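Local structure of mevalonate kinase, putative (Leishmania major, 2HFS) at residues A[23-28]-A[35-40]. The protein probably catalyses the ATP-dependent phosphorylation of (R)-mevalonate to (R)-5-phosphomevalonate, an early step of isoprenoid and sterol biosynthesis in the parasite. Numbering follows the deposited sequence.
Sequences ILFGEH and EAIVAG
A classic beta bulge sets two residues, L24 and F25, opposite the single residue I37, near the loop end of the antiparallel hairpin formed by strands 17-25 and 36-52 of this GHMP kinase. I37 O accepts two backbone bonds. L24 N lies 2.8 Å from I37 O, but this hydrogen bond is clearly bent. F25 N lies 3.1 Å from I37 O; this bond is nearly straight (172°) and meets a lone pair in the carbonyl plane. I37 N returns a bond to F25 O at 2.9 Å. The bulge shifts the register by one residue between the I23–V38 and F25–I37 pairs.

At the bulge the L24 backbone leaves the extended form, with phi and psi near helical values, and its CB points toward the partner strand. L24 CB sits 3.6 Å from I37 O. L24 CG is held anti to the carbonyl carbon (chi1 -69°) and packs on A39 CB; L24 CD1 also touches A39 CB.

The F25 and I37 side chains lie side by side and point the same way. F25 packs against Y226 and I229 of helix 216-239 and L245 and M249 of helix 242-258; I37 touches A233 of helix 216-239. The contact is largely buried. On the other face of the sheet, I23 CG1 lies 4.2 Å from V38 CG2.

Along I37, CB meets F25 CB and CD2. I37 CG2 lies beside L24 CB. I37 CG1 carries the chain onward in an extended form (chi2 174°). At the tip, I37 CD1 rests obliquely against the F25 ring, 3.9 Å from F25 CD2.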
ATOM      1  N   ILE A  23      -5.357   0.004   2.319  1.00 13.40           N
ATOM      2  CA  ILE A  23      -6.209  -0.988   2.953  1.00 12.77           C
ATOM      3  C   ILE A  23      -7.634  -0.461   3.009  1.00 14.58           C
ATOM      4  O   ILE A  23      -7.909   0.566   3.650  1.00 15.29           O
ATOM      5  CB  ILE A  23      -5.681  -1.360   4.344  1.00 12.84           C
ATOM      6  CG1 ILE A  23      -4.255  -1.884   4.251  1.00 14.35           C
ATOM      7  CG2 ILE A  23      -6.571  -2.429   4.953  1.00 11.08           C
ATOM      8  CD1 ILE A  23      -3.470  -1.737   5.521  1.00 19.38           C
ATOM      9  N   LEU A  24      -8.540  -1.142   2.311  1.00 14.37           N
ATOM     10  CA  LEU A  24      -9.931  -0.738   2.293  1.00 13.61           C
ATOM     11  C   LEU A  24     -10.649  -1.198   3.548  1.00 13.37           C
ATOM     12  O   LEU A  24     -11.387  -0.427   4.158  1.00 14.51           O
ATOM     13  CB  LEU A  24     -10.644  -1.258   1.046  1.00 14.91           C
ATOM     14  CG  LEU A  24     -10.224  -0.616  -0.275  1.00 14.89           C
ATOM     15  CD1 LEU A  24     -11.191  -1.091  -1.329  1.00 18.74           C
ATOM     16  CD2 LEU A  24     -10.219   0.916  -0.171  1.00 18.23           C
ATOM     17  N   PHE A  25     -10.413  -2.450   3.928  1.00 11.91           N
ATOM     18  CA  PHE A  25     -10.970  -3.019   5.161  1.00 10.76           C
ATOM     19  C   PHE A  25      -9.978  -3.837   5.949  1.00 11.19           C
ATOM     20  O   PHE A  25      -9.204  -4.593   5.382  1.00 10.90           O
ATOM     21  CB  PHE A  25     -12.157  -3.935   4.850  1.00 11.65           C
ATOM     22  CG  PHE A  25     -13.365  -3.205   4.317  1.00 10.14           C
ATOM     23  CD1 PHE A  25     -14.373  -2.781   5.188  1.00 10.20           C
ATOM     24  CD2 PHE A  25     -13.495  -2.942   2.963  1.00 10.48           C
ATOM     25  CE1 PHE A  25     -15.473  -2.109   4.723  1.00 10.55           C
ATOM     26  CE2 PHE A  25     -14.620  -2.263   2.480  1.00 11.32           C
ATOM     27  CZ  PHE A  25     -15.608  -1.840   3.366  1.00 14.06           C
ATOM     28  N   GLY A  26      -9.991  -3.659   7.267  1.00 11.64           N
ATOM     29  CA  GLY A  26      -9.505  -4.679   8.176  1.00  9.30           C
ATOM     30  C   GLY A  26      -8.086  -4.556   8.708  1.00 10.86           C
ATOM     31  O   GLY A  26      -7.553  -5.507   9.239  1.00 11.87           O
ATOM     32  N   GLU A  27      -7.482  -3.379   8.576  1.00 12.02           N
ATOM     33  CA  GLU A  27      -6.262  -3.074   9.322  1.00 11.01           C
ATOM     34  C   GLU A  27      -6.461  -3.372  10.814  1.00 12.42           C
ATOM     35  O   GLU A  27      -7.538  -3.114  11.384  1.00 10.19           O
ATOM     36  CB  GLU A  27      -5.847  -1.617   9.174  1.00 11.04           C
ATOM     37  CG  GLU A  27      -6.949  -0.614   9.454  1.00  8.61           C
ATOM     38  CD  GLU A  27      -7.759  -0.322   8.198  1.00 10.96           C
ATOM     39  OE1 GLU A  27      -7.219   0.362   7.289  1.00 10.62           O
ATOM     40  OE2 GLU A  27      -8.911  -0.805   8.093  1.00 10.80           O
ATOM     41  N   HIS A  28      -5.414  -3.893  11.442  1.00 10.41           N
ATOM     42  CA  HIS A  28      -5.449  -4.269  12.867  1.00 11.04           C
ATOM     43  C   HIS A  28      -6.225  -5.536  13.216  1.00 11.56           C
ATOM     44  O   HIS A  28      -5.706  -6.411  13.921  1.00 13.93           O
ATOM     45  CB  HIS A  28      -5.860  -3.072  13.744  1.00 11.89           C
ATOM     46  CG  HIS A  28      -4.832  -1.992  13.758  1.00 11.21           C
ATOM     47  ND1 HIS A  28      -3.649  -2.111  14.453  1.00 14.75           N
ATOM     48  CD2 HIS A  28      -4.779  -0.800  13.120  1.00 12.07           C
ATOM     49  CE1 HIS A  28      -2.914  -1.032  14.256  1.00 15.60           C
ATOM     50  NE2 HIS A  28      -3.569  -0.226  13.435  1.00 13.69           N
ATOM     51  N   GLU A  35     -10.536 -11.305   8.047  1.00 16.81           N
ATOM     52  CA  GLU A  35     -10.204 -11.095   6.637  1.00 15.89           C
ATOM     53  C   GLU A  35     -10.022  -9.595   6.395  1.00 14.16           C
ATOM     54  O   GLU A  35     -10.698  -8.778   7.023  1.00 13.59           O
ATOM     55  CB  GLU A  35     -11.309 -11.632   5.729  1.00 15.37           C
ATOM     56  CG  GLU A  35     -11.708 -13.094   5.954  1.00 15.70           C
ATOM     57  CD  GLU A  35     -12.686 -13.609   4.909  1.00 18.12           C
ATOM     58  OE1 GLU A  35     -13.238 -12.816   4.115  1.00 23.54           O
ATOM     59  OE2 GLU A  35     -12.912 -14.829   4.868  1.00 22.65           O
ATOM     60  N   ALA A  36      -9.103  -9.244   5.497  1.00 13.65           N
ATOM     61  CA  ALA A  36      -8.857  -7.851   5.119  1.00 12.69           C
ATOM     62  C   ALA A  36      -8.983  -7.670   3.603  1.00 12.57           C
ATOM     63  O   ALA A  36      -8.787  -8.610   2.837  1.00 14.70           O
ATOM     64  CB  ALA A  36      -7.476  -7.386   5.615  1.00 12.47           C
ATOM     65  N   ILE A  37      -9.358  -6.473   3.176  1.00 12.10           N
ATOM     66  CA  ILE A  37      -9.429  -6.163   1.767  1.00 13.18           C
ATOM     67  C   ILE A  37      -8.404  -5.067   1.516  1.00 12.51           C
ATOM     68  O   ILE A  37      -8.480  -3.971   2.089  1.00 10.33           O
ATOM     69  CB  ILE A  37     -10.873  -5.760   1.318  1.00 11.14           C
ATOM     70  CG1 ILE A  37     -11.893  -6.874   1.644  1.00 15.20           C
ATOM     71  CG2 ILE A  37     -10.897  -5.408  -0.190  1.00 15.17           C
ATOM     72  CD1 ILE A  37     -13.403  -6.516   1.374  1.00 12.39           C
ATOM     73  N   VAL A  38      -7.430  -5.401   0.680  1.00 12.86           N
ATOM     74  CA  VAL A  38      -6.377  -4.485   0.285  1.00 11.73           C
ATOM     75  C   VAL A  38      -6.501  -4.175  -1.202  1.00 13.75           C
ATOM     76  O   VAL A  38      -6.871  -5.039  -2.020  1.00 13.03           O
ATOM     77  CB  VAL A  38      -4.975  -5.045   0.602  1.00 14.46           C
ATOM     78  CG1 VAL A  38      -3.901  -4.046   0.212  1.00 13.78           C
ATOM     79  CG2 VAL A  38      -4.855  -5.393   2.082  1.00 12.99           C
ATOM     80  N   ALA A  39      -6.209  -2.930  -1.546  1.00 12.72           N
ATOM     81  CA  ALA A  39      -6.390  -2.480  -2.899  1.00 13.72           C
ATOM     82  C   ALA A  39      -5.051  -2.060  -3.461  1.00 15.07           C
ATOM     83  O   ALA A  39      -4.405  -1.144  -2.927  1.00 16.12           O
ATOM     84  CB  ALA A  39      -7.378  -1.352  -2.932  1.00 15.29           C
ATOM     85  N   GLY A  40      -4.617  -2.751  -4.508  1.00 13.06           N
ATOM     86  CA  GLY A  40      -3.445  -2.334  -5.274  1.00 13.32           C
ATOM     87  C   GLY A  40      -3.894  -1.345  -6.330  1.00 14.43           C
ATOM     88  O   GLY A  40      -4.626  -1.708  -7.263  1.00 16.31           O
TER